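Local coordinates for protein putative peptidase (Parabacteroides merdae, PDB 4L8K) that probably hydrolyses peptide bonds as a serine peptidase of family S41, though its substrates are not known, at residues G126-G131 with N226-V231; V132-L137 with A169-E174; C268-L271 with H277-F280. All coordinates share one frame; numbering follows the deposited sequence.

In the fold
Helix 224-232 is the hub of the three contacts. In contact 1 it presents Phe228 to the loop after strand 120-125; contact 2, about 12 Å away centre to centre, ties the start of helix 134-143 to the loop that follows helix 162-169 and is nested in sequence within the loop that contact 1 closes. The two touch where Phe228 CE1 packs 3.8 Å from Ala169 N. Contact 3, about 16 Å from contact 1 between centres, is joined to it by a probable hydrogen bond from Asn226 ND2 to Thr278 O, 2.8 Å. Contacts 2 and 3 stay apart, about 13 Å between nearest atoms. An MPD molecule about 4 Å from the Val270 side chain, probably from crystallisation, possibly marks a pocket.

Contact 1: G126-G131 with N226-V231; sequences GSFSSG and NDFVNV
Gripped by two backbone carbonyls, Thr278 O and Gly248 O, the amide nitrogen ND2 of Asn226 helps fix the helix whose Phe228 meets Phe128. Asn226 OD1 is also bonded, to Thr245 OG1. Across the contact the touch is wholly apolar. Phe128 CZ comes down on one face of the Phe228 ring, displaced toward its rim, and lies 3.5 Å from Phe228 CG and 3.7 Å from Phe228 CB. The ring planes stand at 52° with centroids 5.2 Å apart, an oblique pair. Phe228 extends from the helix with CG anti to its backbone N (chi1 172°), which carries the ring toward the loop. Phe128 is the second residue of a type I turn from Ser127 to Ser130, and Ser127 OG accepts from Ser129 N at 3.1 Å, an ST turn. Were Phe228 an alanine, Phe128 CZ would probably lose the face it rests on and a gap would open between loop and helix. Tyr125 meets Phe128 edge-to-face, and Ile168 of helix 162-169 touches both rings. The pair joins the loop after strand 120-125 to the helix after strand 213-217, both strands of a mixed sheet with parallel strands at its centre, consistent with the ClpP/crotonase clan.

Contact 2: V132-L137 with A169-E174; sequences VGENNL and ASRFLE
The first turn of helix 134-143, with Gly133 at its N-cap position, receives Arg171 on Glu134 and Leu137. Arg171 NH2 gives two hydrogen bonds to one residue: to the backbone Glu134 O at 2.9 Å, on a lone pair in the carbonyl plane, and to the carboxylate Glu134 OE1 at 2.9 Å. The second is nearly straight (174°), uses the anti lone pair of OE1 and forms a salt bridge, with carboxylate and guanidinium only 14° from coplanar. Water 1 lies in the guanidinium plane and completes the edge, accepting from Arg171 NE at 2.8 Å and donating to Glu134 OE1. Over one face lies Leu137 CB, 3.6 Å from Arg171 CZ. The Arg171 chain bends at chi2 (-60°) on its way to this place, and its remaining nitrogen, NH1, pairs with Asp138 in a salt bridge and with Thr207 O. Edge bonds and apolar cover together fix the rotation of the guanidinium. Within the turn, Asn136 OD1 accepts from Gly133 N at 2.9 Å, one half of a capping box, since glycine cannot return the bond. Leu137 also packs on Met110 of strand 110-115 and on Ile168 of helix 162-169, while Leu173 reaches Leu201 of strand 197-201.

Contact 3: C268-L271 with H277-F280; sequences CPVL and HTEF
Leu271 lays its CD2 methyl over the centre of the His277 ring, 3.5 Å from the centroid and only 5° off the ring normal, a CH-pi contact. The two side chains run side by side in the same direction. Pro269 CB approaches the same imidazole obliquely, 3.5 Å from His277 CE1, and Phe28 meets it as well. Between the backbones there is a single beta bridge, Leu271 with His277. Its polar centre is Val270 O, which accepts Thr278 N at 3.2 Å almost along the C=O axis and Thr278 OG1, also at 3.2 Å, from well above the carbonyl plane. With Thr278 OG1 between backbone N and carbonyl carbon (chi1 63°), the hydroxyl is brought to the same carbonyl that the residue's N-H reaches. Water 3 is a third donor to Val270 O, at 2.8 Å, and lies equally close to His277 ND1. Water 2 accepts from Val270 N at 2.6 Å and donates to Glu279 OE1 at 3.0 Å, while Glu279 OE2 is bonded to Ser266 OG. Val270 O, with two protein donors and a water, is thus well satisfied, whereas Val270 N reaches Glu279 through water, so the joint is partly solvent-mediated.

Contact 1: G126-G131 with N226-V231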
ATOM      1  N   GLY A 126      -3.080  -7.975   8.754  1.00 17.11           N
ATOM      2  CA  GLY A 126      -1.805  -8.174   8.077  1.00 16.24           C
ATOM      3  C   GLY A 126      -1.824  -8.377   6.582  1.00 21.75           C
ATOM      4  O   GLY A 126      -0.797  -8.182   5.925  1.00 23.23           O
ATOM      5  N   SER A 127      -2.948  -8.841   6.027  1.00 18.51           N
ATOM      6  CA  SER A 127      -3.004  -9.152   4.595  1.00 17.58           C
ATOM      7  C   SER A 127      -4.400  -9.015   4.030  1.00 19.06           C
ATOM      8  O   SER A 127      -5.312  -9.633   4.564  1.00 19.89           O
ATOM      9  CB  SER A 127      -2.506 -10.585   4.354  1.00 17.81           C
ATOM     10  OG  SER A 127      -2.568 -10.901   2.970  1.00 27.86           O
ATOM     11  N   PHE A 128      -4.549  -8.294   2.902  1.00 15.63           N
ATOM     12  CA  PHE A 128      -5.830  -8.197   2.193  1.00 17.11           C
ATOM     13  C   PHE A 128      -6.099  -9.488   1.371  1.00 24.01           C
ATOM     14  O   PHE A 128      -7.110  -9.549   0.678  1.00 22.85           O
ATOM     15  CB  PHE A 128      -5.935  -6.914   1.312  1.00 18.59           C
ATOM     16  CG  PHE A 128      -6.271  -5.671   2.099  1.00 19.36           C
ATOM     17  CD1 PHE A 128      -7.579  -5.386   2.450  1.00 23.26           C
ATOM     18  CD2 PHE A 128      -5.270  -4.836   2.568  1.00 20.83           C
ATOM     19  CE1 PHE A 128      -7.882  -4.265   3.230  1.00 24.59           C
ATOM     20  CE2 PHE A 128      -5.574  -3.715   3.347  1.00 24.28           C
ATOM     21  CZ  PHE A 128      -6.879  -3.424   3.650  1.00 23.30           C
ATOM     22  N   SER A 129      -5.199 -10.525   1.470  1.00 22.98           N
ATOM     23  CA  SER A 129      -5.341 -11.853   0.853  1.00 23.09           C
ATOM     24  C   SER A 129      -6.040 -12.797   1.822  1.00 30.05           C
ATOM     25  O   SER A 129      -6.572 -13.823   1.425  1.00 31.22           O
ATOM     26  CB  SER A 129      -3.988 -12.429   0.451  1.00 26.66           C
ATOM     27  OG  SER A 129      -3.451 -11.751  -0.672  1.00 36.93           O
ATOM     28  N   SER A 130      -6.031 -12.450   3.103  1.00 28.34           N
ATOM     29  CA  SER A 130      -6.716 -13.195   4.150  1.00 27.68           C
ATOM     30  C   SER A 130      -8.077 -12.539   4.334  1.00 29.27           C
ATOM     31  O   SER A 130      -8.165 -11.414   4.817  1.00 29.26           O
ATOM     32  CB  SER A 130      -5.884 -13.202   5.432  1.00 30.87           C
ATOM     33  OG  SER A 130      -6.210 -14.331   6.223  1.00 47.38           O
ATOM     34  N   GLY A 131      -9.109 -13.222   3.863  1.00 24.47           N
ATOM     35  CA  GLY A 131     -10.490 -12.764   3.877  1.00 23.52           C
ATOM     36  C   GLY A 131     -11.130 -12.397   5.197  1.00 27.53           C
ATOM     37  O   GLY A 131     -10.836 -12.974   6.253  1.00 27.37           O
ATOM     38  N   ASN A 226      -2.659   0.555   0.003  1.00 17.29           N
ATOM     39  CA  ASN A 226      -2.492   1.966  -0.344  1.00 17.81           C
ATOM     40  C   ASN A 226      -3.835   2.542  -0.745  1.00 22.51           C
ATOM     41  O   ASN A 226      -4.168   3.633  -0.317  1.00 22.62           O
ATOM     42  CB  ASN A 226      -1.450   2.155  -1.471  1.00 16.45           C
ATOM     43  CG  ASN A 226      -1.020   3.584  -1.652  1.00 30.70           C
ATOM     44  OD1 ASN A 226      -0.665   4.270  -0.696  1.00 26.99           O
ATOM     45  ND2 ASN A 226      -1.037   4.072  -2.881  1.00 17.78           N
ATOM     46  N   ASP A 227      -4.637   1.787  -1.529  1.00 21.50           N
ATOM     47  CA  ASP A 227      -5.975   2.226  -1.965  1.00 21.81           C
ATOM     48  C   ASP A 227      -6.942   2.291  -0.786  1.00 25.26           C
ATOM     49  O   ASP A 227      -7.790   3.175  -0.760  1.00 26.33           O
ATOM     50  CB  ASP A 227      -6.529   1.298  -3.055  1.00 23.59           C
ATOM     51  CG  ASP A 227      -5.649   1.130  -4.275  1.00 30.94           C
ATOM     52  OD1 ASP A 227      -4.786   2.021  -4.527  1.00 30.90           O
ATOM     53  OD2 ASP A 227      -5.839   0.142  -4.997  1.00 34.26           O
ATOM     54  N   PHE A 228      -6.835   1.340   0.159  1.00 20.50           N
ATOM     55  CA  PHE A 228      -7.629   1.288   1.391  1.00 20.11           C
ATOM     56  C   PHE A 228      -7.336   2.562   2.239  1.00 22.67           C
ATOM     57  O   PHE A 228      -8.265   3.234   2.695  1.00 20.19           O
ATOM     58  CB  PHE A 228      -7.284  -0.003   2.214  1.00 20.73           C
ATOM     59  CG  PHE A 228      -7.916  -0.046   3.586  1.00 21.02           C
ATOM     60  CD1 PHE A 228      -9.268  -0.352   3.738  1.00 22.89           C
ATOM     61  CD2 PHE A 228      -7.162   0.212   4.729  1.00 21.85           C
ATOM     62  CE1 PHE A 228      -9.860  -0.399   5.010  1.00 23.24           C
ATOM     63  CE2 PHE A 228      -7.758   0.185   5.995  1.00 23.53           C
ATOM     64  CZ  PHE A 228      -9.100  -0.132   6.128  1.00 21.48           C
ATOM     65  N   VAL A 229      -6.038   2.865   2.446  1.00 19.35           N
ATOM     66  CA  VAL A 229      -5.587   4.027   3.209  1.00 19.82           C
ATOM     67  C   VAL A 229      -6.130   5.307   2.537  1.00 23.40           C
ATOM     68  O   VAL A 229      -6.656   6.181   3.223  1.00 22.24           O
ATOM     69  CB  VAL A 229      -4.041   4.025   3.359  1.00 22.91           C
ATOM     70  CG1 VAL A 229      -3.523   5.379   3.857  1.00 22.45           C
ATOM     71  CG2 VAL A 229      -3.607   2.912   4.324  1.00 22.08           C
ATOM     72  N   ASN A 230      -6.059   5.368   1.201  1.00 20.36           N
ATOM     73  CA  ASN A 230      -6.548   6.489   0.421  1.00 21.18           C
ATOM     74  C   ASN A 230      -8.033   6.795   0.718  1.00 25.93           C
ATOM     75  O   ASN A 230      -8.401   7.964   0.817  1.00 25.61           O
ATOM     76  CB  ASN A 230      -6.364   6.224  -1.060  1.00 22.58           C
ATOM     77  CG  ASN A 230      -6.819   7.356  -1.964  1.00 41.04           C
ATOM     78  OD1 ASN A 230      -6.572   8.535  -1.724  1.00 31.22           O
ATOM     79  ND2 ASN A 230      -7.512   7.020  -3.017  1.00 41.73           N
ATOM     80  N   VAL A 231      -8.869   5.757   0.840  1.00 21.74           N
ATOM     81  CA  VAL A 231     -10.294   5.936   1.109  1.00 22.54           C
ATOM     82  C   VAL A 231     -10.494   6.349   2.574  1.00 22.91           C
ATOM     83  O   VAL A 231     -11.262   7.270   2.849  1.00 23.40           O
ATOM     84  CB  VAL A 231     -11.115   4.657   0.749  1.00 28.15           C
ATOM     85  CG1 VAL A 231     -12.605   4.832   1.077  1.00 29.03           C
ATOM     86  CG2 VAL A 231     -10.927   4.281  -0.720  1.00 28.25           C
TER

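Contact 2: V132-L137 with A169-E174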
ATOM      1  N   VAL A 132     -12.062 -11.447   5.107  1.00 23.01           N
ATOM      2  CA  VAL A 132     -12.847 -10.962   6.239  1.00 22.98           C
ATOM      3  C   VAL A 132     -14.296 -10.995   5.770  1.00 26.22           C
ATOM      4  O   VAL A 132     -14.609 -10.428   4.734  1.00 27.47           O
ATOM      5  CB  VAL A 132     -12.343  -9.559   6.754  1.00 25.79           C
ATOM      6  CG1 VAL A 132     -13.363  -8.853   7.593  1.00 25.38           C
ATOM      7  CG2 VAL A 132     -11.059  -9.698   7.550  1.00 25.25           C
ATOM      8  N   GLY A 133     -15.147 -11.719   6.484  1.00 21.61           N
ATOM      9  CA  GLY A 133     -16.575 -11.793   6.174  1.00 20.86           C
ATOM     10  C   GLY A 133     -17.356 -10.692   6.870  1.00 25.12           C
ATOM     11  O   GLY A 133     -16.801  -9.971   7.710  1.00 24.93           O
ATOM     12  N   GLU A 134     -18.639 -10.540   6.505  1.00 21.83           N
ATOM     13  CA  GLU A 134     -19.543  -9.532   7.069  1.00 23.19           C
ATOM     14  C   GLU A 134     -19.799  -9.787   8.559  1.00 28.35           C
ATOM     15  O   GLU A 134     -19.873  -8.833   9.330  1.00 25.52           O
ATOM     16  CB  GLU A 134     -20.892  -9.474   6.307  1.00 24.76           C
ATOM     17  CG  GLU A 134     -20.790  -9.206   4.811  1.00 28.41           C
ATOM     18  CD  GLU A 134     -20.335  -7.832   4.338  1.00 44.37           C
ATOM     19  OE1 GLU A 134     -19.969  -6.965   5.172  1.00 23.72           O
ATOM     20  OE2 GLU A 134     -20.330  -7.634   3.103  1.00 37.40           O
ATOM     21  N   ASN A 135     -19.921 -11.076   8.958  1.00 27.94           N
ATOM     22  CA  ASN A 135     -20.135 -11.476  10.355  1.00 27.21           C
ATOM     23  C   ASN A 135     -18.873 -11.209  11.168  1.00 26.88           C
ATOM     24  O   ASN A 135     -18.979 -10.647  12.249  1.00 26.57           O
ATOM     25  CB  ASN A 135     -20.586 -12.940  10.469  1.00 29.06           C
ATOM     26  CG  ASN A 135     -21.973 -13.205   9.925  1.00 42.27           C
ATOM     27  OD1 ASN A 135     -22.836 -12.352   9.871  1.00 31.47           O
ATOM     28  ND2 ASN A 135     -22.237 -14.413   9.535  1.00 46.64           N
ATOM     29  N   ASN A 136     -17.686 -11.521  10.617  1.00 22.53           N
ATOM     30  CA  ASN A 136     -16.389 -11.224  11.246  1.00 21.34           C
ATOM     31  C   ASN A 136     -16.325  -9.761  11.689  1.00 26.01           C
ATOM     32  O   ASN A 136     -15.997  -9.465  12.850  1.00 24.37           O
ATOM     33  CB  ASN A 136     -15.226 -11.490  10.268  1.00 17.17           C
ATOM     34  CG  ASN A 136     -14.950 -12.905   9.918  1.00 28.19           C
ATOM     35  OD1 ASN A 136     -14.431 -13.168   8.832  1.00 26.17           O
ATOM     36  ND2 ASN A 136     -15.215 -13.848  10.842  1.00 21.69           N
ATOM     37  N   LEU A 137     -16.673  -8.844  10.750  1.00 22.17           N
ATOM     38  CA  LEU A 137     -16.678  -7.406  11.004  1.00 21.92           C
ATOM     39  C   LEU A 137     -17.718  -7.028  12.059  1.00 24.31           C
ATOM     40  O   LEU A 137     -17.373  -6.302  12.987  1.00 24.46           O
ATOM     41  CB  LEU A 137     -16.891  -6.602   9.702  1.00 21.94           C
ATOM     42  CG  LEU A 137     -15.693  -6.570   8.754  1.00 25.67           C
ATOM     43  CD1 LEU A 137     -16.132  -6.260   7.319  1.00 26.30           C
ATOM     44  CD2 LEU A 137     -14.576  -5.617   9.254  1.00 21.69           C
ATOM     45  N   ALA A 169     -13.603  -0.843   4.288  1.00 21.07           N
ATOM     46  CA  ALA A 169     -13.753   0.619   4.147  1.00 20.57           C
ATOM     47  C   ALA A 169     -15.203   1.092   4.192  1.00 23.90           C
ATOM     48  O   ALA A 169     -15.472   2.143   4.785  1.00 23.86           O
ATOM     49  CB  ALA A 169     -13.098   1.094   2.861  1.00 21.10           C
ATOM     50  N   SER A 170     -16.130   0.322   3.587  1.00 19.54           N
ATOM     51  CA  SER A 170     -17.559   0.660   3.519  1.00 19.90           C
ATOM     52  C   SER A 170     -18.248   0.695   4.921  1.00 26.54           C
ATOM     53  O   SER A 170     -19.310   1.308   5.053  1.00 27.49           O
ATOM     54  CB  SER A 170     -18.293  -0.277   2.561  1.00 21.75           C
ATOM     55  OG  SER A 170     -18.345  -1.596   3.074  1.00 28.56           O
ATOM     56  N   ARG A 171     -17.596   0.117   5.964  1.00 24.09           N
ATOM     57  CA  ARG A 171     -18.067   0.109   7.349  1.00 23.73           C
ATOM     58  C   ARG A 171     -17.800   1.433   8.069  1.00 29.98           C
ATOM     59  O   ARG A 171     -18.296   1.631   9.168  1.00 32.85           O
ATOM     60  CB  ARG A 171     -17.410  -1.031   8.147  1.00 22.95           C
ATOM     61  CG  ARG A 171     -17.714  -2.436   7.622  1.00 30.80           C
ATOM     62  CD  ARG A 171     -19.208  -2.723   7.630  1.00 32.20           C
ATOM     63  NE  ARG A 171     -19.497  -4.128   7.363  1.00 24.39           N
ATOM     64  CZ  ARG A 171     -19.815  -5.017   8.295  1.00 32.35           C
ATOM     65  NH1 ARG A 171     -19.937  -4.646   9.557  1.00 17.17           N
ATOM     66  NH2 ARG A 171     -20.048  -6.280   7.963  1.00 30.11           N
ATOM     67  N   PHE A 172     -17.058   2.355   7.454  1.00 24.97           N
ATOM     68  CA  PHE A 172     -16.699   3.617   8.097  1.00 22.84           C
ATOM     69  C   PHE A 172     -17.345   4.827   7.394  1.00 29.28           C
ATOM     70  O   PHE A 172     -17.122   5.971   7.792  1.00 29.11           O
ATOM     71  CB  PHE A 172     -15.167   3.737   8.130  1.00 22.62           C
ATOM     72  CG  PHE A 172     -14.509   2.625   8.911  1.00 21.38           C
ATOM     73  CD1 PHE A 172     -14.298   2.748  10.282  1.00 22.79           C
ATOM     74  CD2 PHE A 172     -14.114   1.451   8.283  1.00 21.52           C
ATOM     75  CE1 PHE A 172     -13.731   1.704  11.018  1.00 23.20           C
ATOM     76  CE2 PHE A 172     -13.533   0.411   9.018  1.00 24.85           C
ATOM     77  CZ  PHE A 172     -13.332   0.553  10.384  1.00 23.03           C
ATOM     78  N   LEU A 173     -18.197   4.565   6.406  1.00 27.50           N
ATOM     79  CA  LEU A 173     -18.889   5.584   5.618  1.00 26.94           C
ATOM     80  C   LEU A 173     -20.232   5.947   6.207  1.00 30.16           C
ATOM     81  O   LEU A 173     -20.930   5.091   6.744  1.00 28.58           O
ATOM     82  CB  LEU A 173     -19.078   5.068   4.182  1.00 27.22           C
ATOM     83  CG  LEU A 173     -18.035   5.487   3.139  1.00 31.82           C
ATOM     84  CD1 LEU A 173     -16.646   4.971   3.486  1.00 32.32           C
ATOM     85  CD2 LEU A 173     -18.409   4.965   1.797  1.00 29.86           C
ATOM     86  N   GLU A 174     -20.599   7.233   6.086  1.00 29.85           N
ATOM     87  CA  GLU A 174     -21.883   7.793   6.516  1.00 29.97           C
ATOM     88  C   GLU A 174     -22.811   7.879   5.311  1.00 34.81           C
ATOM     89  O   GLU A 174     -24.033   7.741   5.422  1.00 36.92           O
ATOM     90  CB  GLU A 174     -21.670   9.191   7.130  1.00 31.64           C
TER
HETATM   91  O   HOH W   1     -19.059  -4.372   4.565  1.00 36.03           O

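Contact 3: C268-L271 with H277-F280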
ATOM      1  N   CYS A 268      -2.066   1.074 -13.886  1.00 43.03           N
ATOM      2  CA  CYS A 268      -2.882   2.282 -13.982  0.50 42.99           C
ATOM      3  C   CYS A 268      -2.559   3.308 -12.890  1.00 45.02           C
ATOM      4  O   CYS A 268      -2.545   2.944 -11.715  1.00 44.17           O
ATOM      5  CB  CYS A 268      -4.368   1.922 -13.932  0.50 43.05           C
ATOM      6  SG  CYS A 268      -4.832   0.443 -14.870  0.50 47.23           S
ATOM      7  N   PRO A 269      -2.434   4.618 -13.226  1.00 38.67           N
ATOM      8  CA  PRO A 269      -2.311   5.620 -12.155  1.00 36.83           C
ATOM      9  C   PRO A 269      -3.641   5.732 -11.365  1.00 34.49           C
ATOM     10  O   PRO A 269      -4.724   5.790 -11.955  1.00 32.75           O
ATOM     11  CB  PRO A 269      -2.022   6.934 -12.902  1.00 39.87           C
ATOM     12  CG  PRO A 269      -1.770   6.557 -14.308  1.00 46.40           C
ATOM     13  CD  PRO A 269      -2.460   5.264 -14.552  1.00 41.93           C
ATOM     14  N   VAL A 270      -3.550   5.711 -10.033  1.00 28.79           N
ATOM     15  CA  VAL A 270      -4.679   5.905  -9.129  1.00 27.32           C
ATOM     16  C   VAL A 270      -4.507   7.311  -8.558  1.00 31.85           C
ATOM     17  O   VAL A 270      -3.411   7.660  -8.095  1.00 32.03           O
ATOM     18  CB  VAL A 270      -4.809   4.808  -8.036  1.00 29.10           C
ATOM     19  CG1 VAL A 270      -5.772   5.231  -6.926  1.00 28.29           C
ATOM     20  CG2 VAL A 270      -5.250   3.479  -8.640  1.00 28.50           C
ATOM     21  N   LEU A 271      -5.571   8.135  -8.651  1.00 26.21           N
ATOM     22  CA  LEU A 271      -5.535   9.501  -8.169  1.00 24.04           C
ATOM     23  C   LEU A 271      -6.449   9.682  -6.980  1.00 27.20           C
ATOM     24  O   LEU A 271      -7.497   9.040  -6.895  1.00 26.53           O
ATOM     25  CB  LEU A 271      -5.926  10.505  -9.286  1.00 24.49           C
ATOM     26  CG  LEU A 271      -5.347  10.282 -10.691  1.00 27.78           C
ATOM     27  CD1 LEU A 271      -5.973  11.208 -11.681  1.00 27.39           C
ATOM     28  CD2 LEU A 271      -3.840  10.436 -10.699  1.00 31.41           C
ATOM     29  N   HIS A 277      -1.526  11.911  -7.712  1.00 29.20           N
ATOM     30  CA  HIS A 277      -1.032  10.534  -7.761  1.00 28.10           C
ATOM     31  C   HIS A 277      -0.723   9.983  -6.367  1.00 29.41           C
ATOM     32  O   HIS A 277      -0.084  10.661  -5.567  1.00 27.77           O
ATOM     33  CB  HIS A 277       0.216  10.460  -8.653  1.00 29.48           C
ATOM     34  CG  HIS A 277      -0.094  10.630 -10.096  1.00 33.56           C
ATOM     35  ND1 HIS A 277      -0.230   9.542 -10.927  1.00 35.37           N
ATOM     36  CD2 HIS A 277      -0.335  11.755 -10.802  1.00 35.73           C
ATOM     37  CE1 HIS A 277      -0.540  10.039 -12.109  1.00 35.34           C
ATOM     38  NE2 HIS A 277      -0.621  11.365 -12.080  1.00 35.92           N
ATOM     39  N   THR A 278      -1.197   8.755  -6.081  1.00 25.68           N
ATOM     40  CA  THR A 278      -0.972   8.050  -4.794  1.00 23.26           C
ATOM     41  C   THR A 278       0.068   6.915  -4.967  1.00 26.58           C
ATOM     42  O   THR A 278       0.421   6.240  -3.995  1.00 25.10           O
ATOM     43  CB  THR A 278      -2.314   7.471  -4.261  1.00 25.03           C
ATOM     44  OG1 THR A 278      -2.809   6.500  -5.191  1.00 26.09           O
ATOM     45  CG2 THR A 278      -3.375   8.553  -4.008  1.00 18.32           C
ATOM     46  N   GLU A 279       0.553   6.713  -6.216  1.00 24.39           N
ATOM     47  CA  GLU A 279       1.499   5.661  -6.590  1.00 23.60           C
ATOM     48  C   GLU A 279       2.769   5.658  -5.751  1.00 24.66           C
ATOM     49  O   GLU A 279       3.295   4.600  -5.447  1.00 23.29           O
ATOM     50  CB  GLU A 279       1.890   5.803  -8.080  1.00 25.30           C
ATOM     51  CG  GLU A 279       2.876   4.743  -8.576  1.00 23.90           C
ATOM     52  CD  GLU A 279       2.368   3.308  -8.659  1.00 42.83           C
ATOM     53  OE1 GLU A 279       1.130   3.096  -8.676  1.00 28.10           O
ATOM     54  OE2 GLU A 279       3.223   2.392  -8.731  1.00 40.42           O
ATOM     55  N   PHE A 280       3.260   6.846  -5.403  1.00 22.56           N
ATOM     56  CA  PHE A 280       4.527   7.031  -4.727  1.00 22.52           C
ATOM     57  C   PHE A 280       4.390   6.961  -3.215  1.00 28.30           C
ATOM     58  O   PHE A 280       5.390   7.041  -2.500  1.00 28.33           O
ATOM     59  CB  PHE A 280       5.147   8.356  -5.205  1.00 24.85           C
ATOM     60  CG  PHE A 280       5.031   8.474  -6.707  1.00 26.97           C
ATOM     61  CD1 PHE A 280       5.773   7.634  -7.552  1.00 29.76           C
ATOM     62  CD2 PHE A 280       4.169   9.412  -7.283  1.00 29.96           C
ATOM     63  CE1 PHE A 280       5.660   7.735  -8.947  1.00 31.28           C
ATOM     64  CE2 PHE A 280       4.038   9.503  -8.681  1.00 33.67           C
ATOM     65  CZ  PHE A 280       4.779   8.656  -9.501  1.00 32.13           C
TER
HETATM   66  O   HOH W   2      -1.302   4.745  -9.107  1.00 35.23           O
HETATM   67  O   HOH W   3      -0.789   7.400  -9.168  1.00 20.04           O